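4-aminobutyrate transaminase (Acinetobacter baumannii, PDB 6WOP) probably catalyses the pyridoxal-phosphate-dependent transfer of the amino group of 4-aminobutyrate to 2-oxoglutarate, as a class-III aminotransferase. Local coordinates at residues E29-A34 and T56-P61; G50-N55 and R392-L397; K62-V67 and G273-S278. One frame throughout, in Å; residues are numbered along the deposited sequence.

Interaction 2 is the deep contact: all its touching residues are buried near the centre of the chain, and it mixes leucine, alanine and proline packing with one short backbone bond and a bridging water. Interaction 1 lies further out, partly buried, and is the most polar, with an arginine, a glutamate and a lysine grouped round a water beside a single beta bridge. Interaction 3, buried but peripheral, is wholly apolar across its two segments. P396 of interaction 2 packs on N33 and G57 of interaction 1, while L54 leans on G273 and G274 of interaction 3. Interactions 1 and 2 reach one sheet (strands 28-32 and 390-393), and all three touch the second subunit.

Interaction 1. Residues E29-A34 and T56-P61; sequences EKAENA and TGHRHP
R59 lays its side chain across the end of strand 28-32, reaching A31, E32 and K30, while H58 next to it pairs with N33 through the backbone. From CB, which points at residues 29-34, the R59 chain runs out through CG, which passes A31 O at longer range, to CD, which rests on A31 O at 3.4 Å. A bend at chi3 (55°) swings NE off the line of the chain, where it donates to L71 O of the second subunit. CZ faces A31 O and E32 OE1. Beyond it NH1 donates to A31 O at 2.9 Å, with the acceptor nearly in the guanidinium plane. The same nitrogen forms a salt bridge to E32 OE1 (3.1 Å), reached from above the carboxylate, the two planar groups standing almost perpendicular. NH2 ends on a water, which accepts from it and from K30 NZ and donates to E32 OE1.

A31 CB sits over one face of the imidazole of H58, the residue before R59, 3.5 Å from the ring centroid, a CH-pi contact. N33 and H58 form an isolated antiparallel, hydrogen-bonded bridge: N33 N to H58 O at 2.8 Å and H58 N to N33 O at 2.9 Å. Beyond it, N33 OD1 bonds to T398 OG1.

With K30 NZ 4.8 Å from R59 NH1, the E32 carboxylate probably offsets the two like charges, the shared water bridges them, and the bond from NE to L71 O ties the same arginine to the subunit interface.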
ATOM      1  N   GLU A  29      40.858   3.693  17.179  1.00 18.67           N
ATOM      2  CA  GLU A  29      42.092   4.120  16.535  1.00 21.02           C
ATOM      3  C   GLU A  29      42.742   3.010  15.717  1.00 19.44           C
ATOM      4  O   GLU A  29      43.332   3.279  14.667  1.00 21.31           O
ATOM      5  CB  GLU A  29      43.071   4.627  17.608  1.00 27.24           C
ATOM      6  CG  GLU A  29      44.447   4.899  17.088  1.00 37.63           C
ATOM      7  CD  GLU A  29      44.515   6.149  16.266  1.00 45.23           C
ATOM      8  OE1 GLU A  29      43.796   7.104  16.608  1.00 44.59           O
ATOM      9  OE2 GLU A  29      45.302   6.170  15.289  1.00 50.41           O
ATOM     10  N   LYS A  30      42.585   1.763  16.136  1.00 18.52           N
ATOM     11  CA  LYS A  30      43.236   0.645  15.470  1.00 19.90           C
ATOM     12  C   LYS A  30      42.530  -0.612  15.954  1.00 20.32           C
ATOM     13  O   LYS A  30      42.017  -0.634  17.075  1.00 21.06           O
ATOM     14  CB  LYS A  30      44.765   0.582  15.830  1.00 17.73           C
ATOM     15  CG  LYS A  30      45.429  -0.530  15.140  1.00 20.43           C
ATOM     16  CD  LYS A  30      46.960  -0.464  15.283  1.00 31.18           C
ATOM     17  CE  LYS A  30      47.658  -1.329  14.201  1.00 36.79           C
ATOM     18  NZ  LYS A  30      49.159  -1.406  14.429  1.00 40.14           N
ATOM     19  N   ALA A  31      42.507  -1.649  15.120  1.00 14.44           N
ATOM     20  CA  ALA A  31      41.904  -2.903  15.554  1.00 19.20           C
ATOM     21  C   ALA A  31      42.643  -4.025  14.850  1.00 18.58           C
ATOM     22  O   ALA A  31      43.118  -3.844  13.727  1.00 17.71           O
ATOM     23  CB  ALA A  31      40.388  -2.984  15.246  1.00 18.08           C
ATOM     24  N   GLU A  32      42.798  -5.154  15.529  1.00 17.56           N
ATOM     25  CA  GLU A  32      43.494  -6.278  14.901  1.00 15.34           C
ATOM     26  C   GLU A  32      43.043  -7.554  15.591  1.00 18.71           C
ATOM     27  O   GLU A  32      43.233  -7.713  16.819  1.00 19.02           O
ATOM     28  CB  GLU A  32      45.047  -6.131  14.938  1.00 17.32           C
ATOM     29  CG  GLU A  32      45.737  -7.078  13.865  1.00 17.75           C
ATOM     30  CD  GLU A  32      47.210  -6.735  13.595  1.00 27.58           C
ATOM     31  OE1 GLU A  32      47.597  -5.595  13.815  1.00 29.50           O
ATOM     32  OE2 GLU A  32      47.966  -7.628  13.185  1.00 32.90           O
ATOM     33  N   ASN A  33      42.551  -8.491  14.769  1.00 16.82           N
ATOM     34  CA  ASN A  33      42.003  -9.784  15.188  1.00 18.46           C
ATOM     35  C   ASN A  33      40.856  -9.479  16.154  1.00 17.93           C
ATOM     36  O   ASN A  33      39.812  -8.974  15.703  1.00 17.72           O
ATOM     37  CB  ASN A  33      43.080 -10.753  15.764  1.00 14.32           C
ATOM     38  CG  ASN A  33      42.511 -12.214  16.027  1.00 19.25           C
ATOM     39  OD1 ASN A  33      41.326 -12.509  15.760  1.00 19.83           O
ATOM     40  ND2 ASN A  33      43.339 -13.084  16.521  1.00 22.05           N
ATOM     41  N   ALA A  34      41.030  -9.703  17.463  1.00 18.21           N
ATOM     42  CA  ALA A  34      39.963  -9.409  18.425  1.00 19.58           C
ATOM     43  C   ALA A  34      40.380  -8.318  19.422  1.00 18.73           C
ATOM     44  O   ALA A  34      39.848  -8.260  20.542  1.00 18.72           O
ATOM     45  CB  ALA A  34      39.551 -10.694  19.177  1.00 17.70           C
ATOM     46  N   THR A  56      36.402 -13.635  10.909  1.00 15.57           N
ATOM     47  CA  THR A  56      37.847 -13.821  10.643  1.00 16.43           C
ATOM     48  C   THR A  56      38.717 -12.769  11.327  1.00 16.38           C
ATOM     49  O   THR A  56      39.942 -12.773  11.125  1.00 18.00           O
ATOM     50  CB  THR A  56      38.100 -13.793   9.108  1.00 16.87           C
ATOM     51  OG1 THR A  56      37.457 -12.674   8.481  1.00 18.37           O
ATOM     52  CG2 THR A  56      37.553 -15.021   8.503  1.00 18.45           C
ATOM     53  N   GLY A  57      38.118 -11.867  12.098  1.00 19.55           N
ATOM     54  CA  GLY A  57      38.840 -10.897  12.896  1.00 20.04           C
ATOM     55  C   GLY A  57      39.101  -9.616  12.128  1.00 19.83           C
ATOM     56  O   GLY A  57      39.051  -9.574  10.901  1.00 19.27           O
ATOM     57  N   HIS A  58      39.356  -8.530  12.882  1.00 19.22           N
ATOM     58  CA  HIS A  58      39.773  -7.265  12.269  1.00 18.73           C
ATOM     59  C   HIS A  58      41.084  -7.458  11.509  1.00 16.19           C
ATOM     60  O   HIS A  58      42.067  -7.972  12.062  1.00 18.25           O
ATOM     61  CB  HIS A  58      39.998  -6.209  13.339  1.00 18.98           C
ATOM     62  CG  HIS A  58      38.749  -5.754  14.050  1.00 19.11           C
ATOM     63  ND1 HIS A  58      37.958  -4.711  13.587  1.00 18.75           N
ATOM     64  CD2 HIS A  58      38.199  -6.157  15.214  1.00 17.60           C
ATOM     65  CE1 HIS A  58      36.980  -4.492  14.450  1.00 23.87           C
ATOM     66  NE2 HIS A  58      37.103  -5.355  15.447  1.00 20.57           N
ATOM     67  N   ARG A  59      41.117  -7.034  10.251  1.00 16.77           N
ATOM     68  CA  ARG A  59      42.358  -7.035   9.466  1.00 14.40           C
ATOM     69  C   ARG A  59      43.049  -8.402   9.496  1.00 14.97           C
ATOM     70  O   ARG A  59      44.262  -8.497   9.727  1.00 15.21           O
ATOM     71  CB  ARG A  59      43.308  -5.909   9.939  1.00 15.27           C
ATOM     72  CG  ARG A  59      42.768  -4.440   9.616  1.00 16.47           C
ATOM     73  CD  ARG A  59      43.579  -3.349  10.356  1.00 15.60           C
ATOM     74  NE  ARG A  59      45.020  -3.489  10.055  1.00 16.12           N
ATOM     75  CZ  ARG A  59      45.958  -3.747  10.961  1.00 22.13           C
ATOM     76  NH1 ARG A  59      45.634  -3.846  12.262  1.00 21.29           N
ATOM     77  NH2 ARG A  59      47.212  -3.904  10.557  1.00 20.11           N
ATOM     78  N   HIS A  60      42.273  -9.471   9.243  1.00 14.58           N
ATOM     79  CA  HIS A  60      42.898 -10.774   9.088  1.00 15.40           C
ATOM     80  C   HIS A  60      43.990 -10.674   8.028  1.00 21.28           C
ATOM     81  O   HIS A  60      43.745 -10.112   6.943  1.00 18.39           O
ATOM     82  CB  HIS A  60      41.836 -11.810   8.689  1.00 15.80           C
ATOM     83  CG  HIS A  60      42.355 -13.202   8.606  1.00 17.75           C
ATOM     84  ND1 HIS A  60      43.151 -13.624   7.570  1.00 19.39           N
ATOM     85  CD2 HIS A  60      42.194 -14.272   9.428  1.00 16.83           C
ATOM     86  CE1 HIS A  60      43.464 -14.900   7.754  1.00 21.44           C
ATOM     87  NE2 HIS A  60      42.873 -15.320   8.860  1.00 20.31           N
ATOM     88  N   PRO A  61      45.203 -11.202   8.293  1.00 22.51           N
ATOM     89  CA  PRO A  61      46.319 -10.990   7.354  1.00 21.72           C
ATOM     90  C   PRO A  61      46.037 -11.440   5.940  1.00 22.48           C
ATOM     91  O   PRO A  61      46.494 -10.782   4.990  1.00 23.54           O
ATOM     92  CB  PRO A  61      47.447 -11.812   7.959  1.00 27.10           C
ATOM     93  CG  PRO A  61      47.114 -11.941   9.411  1.00 29.82           C
ATOM     94  CD  PRO A  61      45.619 -11.954   9.498  1.00 25.28           C
TER
HETATM   95  O   HOH W   1      49.649  -3.582  12.535  1.00 50.30           O

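Interaction 2. Residues G50-N55 and R392-L397; sequences GIAVLN and RFLYPL
L394 spreads its two methyl branches against A52 in the interior of this fold-type-I aminotransferase, where strand 390-393 leaves the mixed sheet that also holds 28-32 and passes the short helix 49-52 and the loop after it. CD2 approaches A52 CB to 3.7 Å and CD1 stands 3.9 Å from that same CB, so the leucine fork straddles the alanine methyl group. The leucine CB points at residues 50-55, and with CG anti to the carbonyl carbon (chi1 -71°) the fork stays over A52.

Two residues earlier, on the strand itself, R392 approaches I51 differently. Its chain is extended from CG to NE and brings the guanidinium up to I51 CG2 at a slant, with NH1 at 3.8 Å, neither over its face nor at its edge. The charged end is held elsewhere: NH2 forms a salt bridge with E212, consistent with the glutamate-arginine pair of related aminotransferases. I51 also packs on V81 of the second subunit.

Further along, the proline ring of P396 lies against the L54 carbonyl, with CB 3.3 Å from L54 O, and P396 CA makes a CA-H...O contact to the same oxygen. L397 runs beside N55, its CG and CD1 each 4.1 Å from N55 CB. The N55 side-chain amide has further partners outside: ND2 bonds to F246 O, and OD1 accepts from R248 NH1 as well as from a water.

Between the two backbones this water donates to L394 O and to N55 OD1 while accepting a longer bond from L54 N. The direct backbone link is short but bent: L397 N donates to N55 O at 2.7 Å, with 137° at the hydrogen.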
ATOM      1  N   GLY A  50      32.203  -6.108  15.252  1.00 16.40           N
ATOM      2  CA  GLY A  50      31.494  -5.174  14.372  1.00 17.24           C
ATOM      3  C   GLY A  50      30.069  -5.608  14.100  1.00 18.92           C
ATOM      4  O   GLY A  50      29.513  -5.255  13.054  1.00 16.56           O
ATOM      5  N   ILE A  51      29.459  -6.355  15.033  1.00 19.27           N
ATOM      6  CA  ILE A  51      28.135  -6.980  14.936  1.00 21.15           C
ATOM      7  C   ILE A  51      28.191  -8.091  13.906  1.00 18.53           C
ATOM      8  O   ILE A  51      27.517  -7.991  12.848  1.00 20.32           O
ATOM      9  CB  ILE A  51      26.969  -6.041  14.552  1.00 20.68           C
ATOM     10  CG1 ILE A  51      27.027  -4.655  15.225  1.00 22.80           C
ATOM     11  CG2 ILE A  51      25.668  -6.714  14.926  1.00 19.83           C
ATOM     12  CD1 ILE A  51      25.891  -3.699  14.634  1.00 27.27           C
ATOM     13  N   ALA A  52      29.011  -9.112  14.187  1.00 17.47           N
ATOM     14  CA  ALA A  52      29.045 -10.385  13.441  1.00 18.68           C
ATOM     15  C   ALA A  52      29.650 -10.231  12.057  1.00 19.45           C
ATOM     16  O   ALA A  52      29.505 -11.117  11.211  1.00 18.28           O
ATOM     17  CB  ALA A  52      27.612 -10.977  13.346  1.00 17.92           C
ATOM     18  N   VAL A  53      30.384  -9.142  11.823  1.00 17.40           N
ATOM     19  CA  VAL A  53      31.045  -8.884  10.537  1.00 17.66           C
ATOM     20  C   VAL A  53      32.462  -9.435  10.493  1.00 15.71           C
ATOM     21  O   VAL A  53      33.020  -9.624   9.386  1.00 18.54           O
ATOM     22  CB  VAL A  53      31.045  -7.363  10.233  1.00 16.82           C
ATOM     23  CG1 VAL A  53      31.773  -7.050   8.932  1.00 16.87           C
ATOM     24  CG2 VAL A  53      29.573  -6.846  10.141  1.00 16.53           C
ATOM     25  N   LEU A  54      33.056  -9.742  11.639  1.00 18.65           N
ATOM     26  CA  LEU A  54      34.484 -10.058  11.693  1.00 17.76           C
ATOM     27  C   LEU A  54      34.702 -11.457  12.252  1.00 19.67           C
ATOM     28  O   LEU A  54      35.543 -11.660  13.150  1.00 17.44           O
ATOM     29  CB  LEU A  54      35.230  -8.997  12.538  1.00 18.09           C
ATOM     30  CG  LEU A  54      34.942  -7.640  11.860  1.00 19.53           C
ATOM     31  CD1 LEU A  54      35.189  -6.548  12.848  1.00 22.24           C
ATOM     32  CD2 LEU A  54      35.856  -7.539  10.603  1.00 17.10           C
ATOM     33  N   ASN A  55      34.019 -12.459  11.670  1.00 15.73           N
ATOM     34  CA  ASN A  55      34.281 -13.834  12.113  1.00 14.31           C
ATOM     35  C   ASN A  55      35.742 -14.208  11.917  1.00 14.55           C
ATOM     36  O   ASN A  55      36.274 -15.013  12.694  1.00 14.89           O
ATOM     37  CB  ASN A  55      33.385 -14.814  11.360  1.00 15.22           C
ATOM     38  CG  ASN A  55      31.885 -14.683  11.799  1.00 20.87           C
ATOM     39  OD1 ASN A  55      31.527 -13.931  12.783  1.00 21.52           O
ATOM     40  ND2 ASN A  55      30.997 -15.334  11.023  1.00 16.60           N
ATOM     41  N   ARG A 392      24.691 -10.825  23.707  1.00 20.25           N
ATOM     42  CA  ARG A 392      25.000 -11.773  22.647  1.00 24.27           C
ATOM     43  C   ARG A 392      26.489 -11.719  22.404  1.00 24.28           C
ATOM     44  O   ARG A 392      27.113 -10.679  22.631  1.00 29.45           O
ATOM     45  CB  ARG A 392      24.244 -11.432  21.347  1.00 22.90           C
ATOM     46  CG  ARG A 392      24.546  -9.994  20.885  1.00 24.46           C
ATOM     47  CD  ARG A 392      23.882  -9.746  19.537  1.00 28.41           C
ATOM     48  NE  ARG A 392      23.609  -8.327  19.308  1.00 30.18           N
ATOM     49  CZ  ARG A 392      23.253  -7.809  18.141  1.00 26.32           C
ATOM     50  NH1 ARG A 392      23.162  -8.584  17.078  1.00 27.35           N
ATOM     51  NH2 ARG A 392      22.999  -6.509  18.037  1.00 26.15           N
ATOM     52  N   PHE A 393      27.080 -12.846  21.995  1.00 19.97           N
ATOM     53  CA  PHE A 393      28.541 -12.942  21.861  1.00 17.83           C
ATOM     54  C   PHE A 393      28.916 -13.166  20.407  1.00 18.60           C
ATOM     55  O   PHE A 393      28.509 -14.169  19.800  1.00 19.97           O
ATOM     56  CB  PHE A 393      29.069 -14.069  22.754  1.00 21.35           C
ATOM     57  CG  PHE A 393      28.777 -13.834  24.189  1.00 25.21           C
ATOM     58  CD1 PHE A 393      29.651 -13.061  24.953  1.00 27.63           C
ATOM     59  CD2 PHE A 393      27.597 -14.311  24.759  1.00 25.05           C
ATOM     60  CE1 PHE A 393      29.374 -12.765  26.291  1.00 28.84           C
ATOM     61  CE2 PHE A 393      27.294 -14.013  26.092  1.00 24.67           C
ATOM     62  CZ  PHE A 393      28.202 -13.231  26.854  1.00 26.30           C
ATOM     63  N   LEU A 394      29.694 -12.229  19.850  1.00 21.11           N
ATOM     64  CA  LEU A 394      30.090 -12.212  18.445  1.00 18.23           C
ATOM     65  C   LEU A 394      31.586 -11.997  18.259  1.00 19.55           C
ATOM     66  O   LEU A 394      32.023 -11.337  17.275  1.00 19.77           O
ATOM     67  CB  LEU A 394      29.319 -11.114  17.724  1.00 17.58           C
ATOM     68  CG  LEU A 394      27.855 -11.518  17.603  1.00 18.60           C
ATOM     69  CD1 LEU A 394      26.987 -10.245  17.173  1.00 18.32           C
ATOM     70  CD2 LEU A 394      27.747 -12.647  16.596  1.00 18.47           C
ATOM     71  N   TYR A 395      32.404 -12.520  19.211  1.00 19.37           N
ATOM     72  CA  TYR A 395      33.858 -12.430  19.128  1.00 19.33           C
ATOM     73  C   TYR A 395      34.334 -13.008  17.811  1.00 17.60           C
ATOM     74  O   TYR A 395      33.722 -13.965  17.325  1.00 21.33           O
ATOM     75  CB  TYR A 395      34.462 -13.237  20.265  1.00 20.28           C
ATOM     76  CG  TYR A 395      33.765 -14.610  20.435  1.00 21.45           C
ATOM     77  CD1 TYR A 395      34.168 -15.728  19.712  1.00 18.77           C
ATOM     78  CD2 TYR A 395      32.724 -14.768  21.341  1.00 20.93           C
ATOM     79  CE1 TYR A 395      33.506 -16.998  19.893  1.00 19.67           C
ATOM     80  CE2 TYR A 395      32.076 -15.967  21.526  1.00 24.07           C
ATOM     81  CZ  TYR A 395      32.478 -17.079  20.824  1.00 21.90           C
ATOM     82  OH  TYR A 395      31.808 -18.239  21.050  1.00 23.53           O
ATOM     83  N   PRO A 396      35.439 -12.513  17.231  1.00 18.84           N
ATOM     84  CA  PRO A 396      36.028 -13.187  16.069  1.00 14.54           C
ATOM     85  C   PRO A 396      36.310 -14.638  16.369  1.00 18.95           C
ATOM     86  O   PRO A 396      36.740 -14.964  17.478  1.00 21.26           O
ATOM     87  CB  PRO A 396      37.353 -12.396  15.844  1.00 14.38           C
ATOM     88  CG  PRO A 396      36.944 -10.958  16.221  1.00 13.98           C
ATOM     89  CD  PRO A 396      36.044 -11.191  17.478  1.00 15.64           C
ATOM     90  N   LEU A 397      36.065 -15.524  15.369  1.00 15.77           N
ATOM     91  CA  LEU A 397      36.351 -16.955  15.541  1.00 16.63           C
ATOM     92  C   LEU A 397      37.858 -17.226  15.580  1.00 19.83           C
ATOM     93  O   LEU A 397      38.286 -18.338  15.985  1.00 23.60           O
ATOM     94  CB  LEU A 397      35.758 -17.739  14.388  1.00 18.08           C
ATOM     95  CG  LEU A 397      34.235 -17.587  14.220  1.00 16.89           C
ATOM     96  CD1 LEU A 397      33.702 -18.495  13.072  1.00 16.92           C
ATOM     97  CD2 LEU A 397      33.551 -17.951  15.556  1.00 17.94           C
TER
HETATM   98  O   HOH W   2      32.174 -11.380  14.355  1.00 18.14           O

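Interaction 3. Residues K62-V67 and G273-S278; sequences KVIAAV and GGFPIS
The F275 ring carries V67 on one face, I64 at its edge and V63 at a slant. V67 CG2 lies over the face, displaced toward the rim, 4.0 Å from the ring centroid and 20° off the normal, in a CH-pi contact. The ring carbons closest to that methyl group are CZ and CE1, each at 3.8 Å from V67 CG2. The other methyl, V67 CG1, reaches CE2 and CZ less closely. I64 comes in nearly at right angles to the phenylalanine side chain, and its CD1 meets CZ at 3.9 Å in the plane of the ring. In the isoleucine, CG1 lies anti to the carbonyl carbon, and a turn at chi2 (-50°) curls CD1 back to the ring edge although CB does not point at the loop. V63 lies alongside F275 and points the opposite way, placing CG1 3.9 Å from CE1.

V63 and V67 stand one turn apart on helix 61-71, joined by the bond from V67 N to V63 O. Both aim their CB at the loop that leads from strand 264-267 to strand 278-283, neighbours in the seven-stranded mixed sheet of this fold-type-I enzyme that runs from strand 104-109 to strand 167-170. A308 of helix 303-318 packs on both V63 and F275, and T75 of the second subunit touches I64 and F275.

Two residues before F275, G273 sets its carbonyl beside the helix, where V63 CG1 is 4.4 Å from G273 O. G274 O is hydrogen-bonded to T75 OG1 of the second subunit.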
ATOM      1  N   LYS A  62      45.350 -12.563   5.750  1.00 19.55           N
ATOM      2  CA  LYS A  62      45.036 -13.042   4.417  1.00 23.32           C
ATOM      3  C   LYS A  62      44.079 -12.097   3.689  1.00 20.35           C
ATOM      4  O   LYS A  62      44.167 -11.941   2.467  1.00 21.80           O
ATOM      5  CB  LYS A  62      44.443 -14.454   4.481  1.00 28.31           C
ATOM      6  CG  LYS A  62      45.482 -15.443   4.987  1.00 36.64           C
ATOM      7  CD  LYS A  62      46.165 -16.185   3.877  1.00 41.07           C
ATOM      8  CE  LYS A  62      46.988 -17.337   4.378  1.00 44.73           C
ATOM      9  NZ  LYS A  62      48.299 -17.398   3.681  1.00 47.43           N
ATOM     10  N   VAL A  63      43.029 -11.706   4.398  1.00 18.50           N
ATOM     11  CA  VAL A  63      42.070 -10.764   3.849  1.00 17.30           C
ATOM     12  C   VAL A  63      42.770  -9.479   3.395  1.00 18.20           C
ATOM     13  O   VAL A  63      42.559  -8.980   2.266  1.00 18.70           O
ATOM     14  CB  VAL A  63      40.967 -10.481   4.881  1.00 19.88           C
ATOM     15  CG1 VAL A  63      39.997  -9.457   4.283  1.00 22.85           C
ATOM     16  CG2 VAL A  63      40.214 -11.788   5.259  1.00 18.53           C
ATOM     17  N   ILE A  64      43.587  -8.893   4.285  1.00 16.62           N
ATOM     18  CA  ILE A  64      44.229  -7.638   3.957  1.00 15.60           C
ATOM     19  C   ILE A  64      45.182  -7.833   2.781  1.00 18.72           C
ATOM     20  O   ILE A  64      45.251  -6.977   1.877  1.00 19.17           O
ATOM     21  CB  ILE A  64      44.953  -7.058   5.201  1.00 18.62           C
ATOM     22  CG1 ILE A  64      43.918  -6.627   6.266  1.00 17.05           C
ATOM     23  CG2 ILE A  64      45.822  -5.855   4.806  1.00 22.68           C
ATOM     24  CD1 ILE A  64      42.776  -5.709   5.632  1.00 15.41           C
ATOM     25  N   ALA A  65      45.922  -8.965   2.764  1.00 21.03           N
ATOM     26  CA  ALA A  65      46.791  -9.237   1.615  1.00 18.78           C
ATOM     27  C   ALA A  65      45.977  -9.292   0.316  1.00 20.04           C
ATOM     28  O   ALA A  65      46.382  -8.738  -0.710  1.00 18.10           O
ATOM     29  CB  ALA A  65      47.562 -10.547   1.793  1.00 19.30           C
ATOM     30  N   ALA A  66      44.814  -9.925   0.352  1.00 15.82           N
ATOM     31  CA  ALA A  66      44.026 -10.033  -0.886  1.00 17.04           C
ATOM     32  C   ALA A  66      43.545  -8.678  -1.340  1.00 18.83           C
ATOM     33  O   ALA A  66      43.487  -8.413  -2.554  1.00 19.90           O
ATOM     34  CB  ALA A  66      42.822 -10.970  -0.690  1.00 17.57           C
ATOM     35  N   VAL A  67      43.131  -7.823  -0.384  1.00 16.27           N
ATOM     36  CA  VAL A  67      42.662  -6.470  -0.705  1.00 14.69           C
ATOM     37  C   VAL A  67      43.827  -5.614  -1.174  1.00 16.98           C
ATOM     38  O   VAL A  67      43.692  -4.821  -2.111  1.00 15.61           O
ATOM     39  CB  VAL A  67      41.977  -5.818   0.518  1.00 12.70           C
ATOM     40  CG1 VAL A  67      41.740  -4.278   0.279  1.00 12.32           C
ATOM     41  CG2 VAL A  67      40.611  -6.547   0.740  1.00 13.25           C
ATOM     42  N   GLY A 273      34.359 -10.078   5.538  1.00 14.55           N
ATOM     43  CA  GLY A 273      35.456  -9.934   6.535  1.00 15.83           C
ATOM     44  C   GLY A 273      35.825  -8.502   6.882  1.00 15.88           C
ATOM     45  O   GLY A 273      36.982  -8.230   7.252  1.00 18.08           O
ATOM     46  N   GLY A 274      34.870  -7.595   6.862  1.00 15.40           N
ATOM     47  CA  GLY A 274      35.163  -6.209   7.139  1.00 16.31           C
ATOM     48  C   GLY A 274      35.092  -5.269   5.930  1.00 15.83           C
ATOM     49  O   GLY A 274      35.537  -4.102   6.055  1.00 17.76           O
ATOM     50  N   PHE A 275      34.557  -5.733   4.781  1.00 13.21           N
ATOM     51  CA  PHE A 275      34.393  -4.857   3.613  1.00 15.47           C
ATOM     52  C   PHE A 275      32.979  -5.006   3.051  1.00 14.54           C
ATOM     53  O   PHE A 275      32.433  -6.112   3.088  1.00 17.41           O
ATOM     54  CB  PHE A 275      35.390  -5.234   2.515  1.00 15.36           C
ATOM     55  CG  PHE A 275      36.844  -5.011   2.921  1.00 15.10           C
ATOM     56  CD1 PHE A 275      37.542  -5.970   3.610  1.00 13.63           C
ATOM     57  CD2 PHE A 275      37.465  -3.805   2.616  1.00 16.14           C
ATOM     58  CE1 PHE A 275      38.871  -5.746   4.058  1.00 13.91           C
ATOM     59  CE2 PHE A 275      38.826  -3.567   3.043  1.00 14.19           C
ATOM     60  CZ  PHE A 275      39.501  -4.546   3.759  1.00 15.55           C
ATOM     61  N   PRO A 276      32.399  -3.957   2.460  1.00 17.35           N
ATOM     62  CA  PRO A 276      30.947  -4.022   2.122  1.00 14.01           C
ATOM     63  C   PRO A 276      30.687  -4.927   0.930  1.00 15.98           C
ATOM     64  O   PRO A 276      31.097  -4.630  -0.210  1.00 14.57           O
ATOM     65  CB  PRO A 276      30.573  -2.567   1.820  1.00 13.70           C
ATOM     66  CG  PRO A 276      31.539  -1.756   2.654  1.00 17.02           C
ATOM     67  CD  PRO A 276      32.861  -2.558   2.545  1.00 16.66           C
ATOM     68  N   ILE A 277      29.937  -6.006   1.196  1.00 17.40           N
ATOM     69  CA  ILE A 277      29.413  -6.880   0.152  1.00 15.20           C
ATOM     70  C   ILE A 277      28.312  -7.719   0.778  1.00 14.69           C
ATOM     71  O   ILE A 277      28.341  -8.001   1.981  1.00 13.11           O
ATOM     72  CB  ILE A 277      30.543  -7.780  -0.423  1.00 15.67           C
ATOM     73  CG1 ILE A 277      30.030  -8.707  -1.538  1.00 17.00           C
ATOM     74  CG2 ILE A 277      31.188  -8.639   0.696  1.00 16.15           C
ATOM     75  CD1 ILE A 277      31.173  -9.390  -2.422  1.00 13.15           C
ATOM     76  N   SER A 278      27.397  -8.222  -0.066  1.00 13.77           N
ATOM     77  CA  SER A 278      26.286  -9.107   0.328  1.00 13.54           C
ATOM     78  C   SER A 278      26.039 -10.061  -0.820  1.00 15.80           C
ATOM     79  O   SER A 278      26.686  -9.959  -1.873  1.00 15.38           O
ATOM     80  CB  SER A 278      24.997  -8.326   0.616  1.00 11.77           C
ATOM     81  OG  SER A 278      24.485  -7.781  -0.595  1.00 17.54           O
TER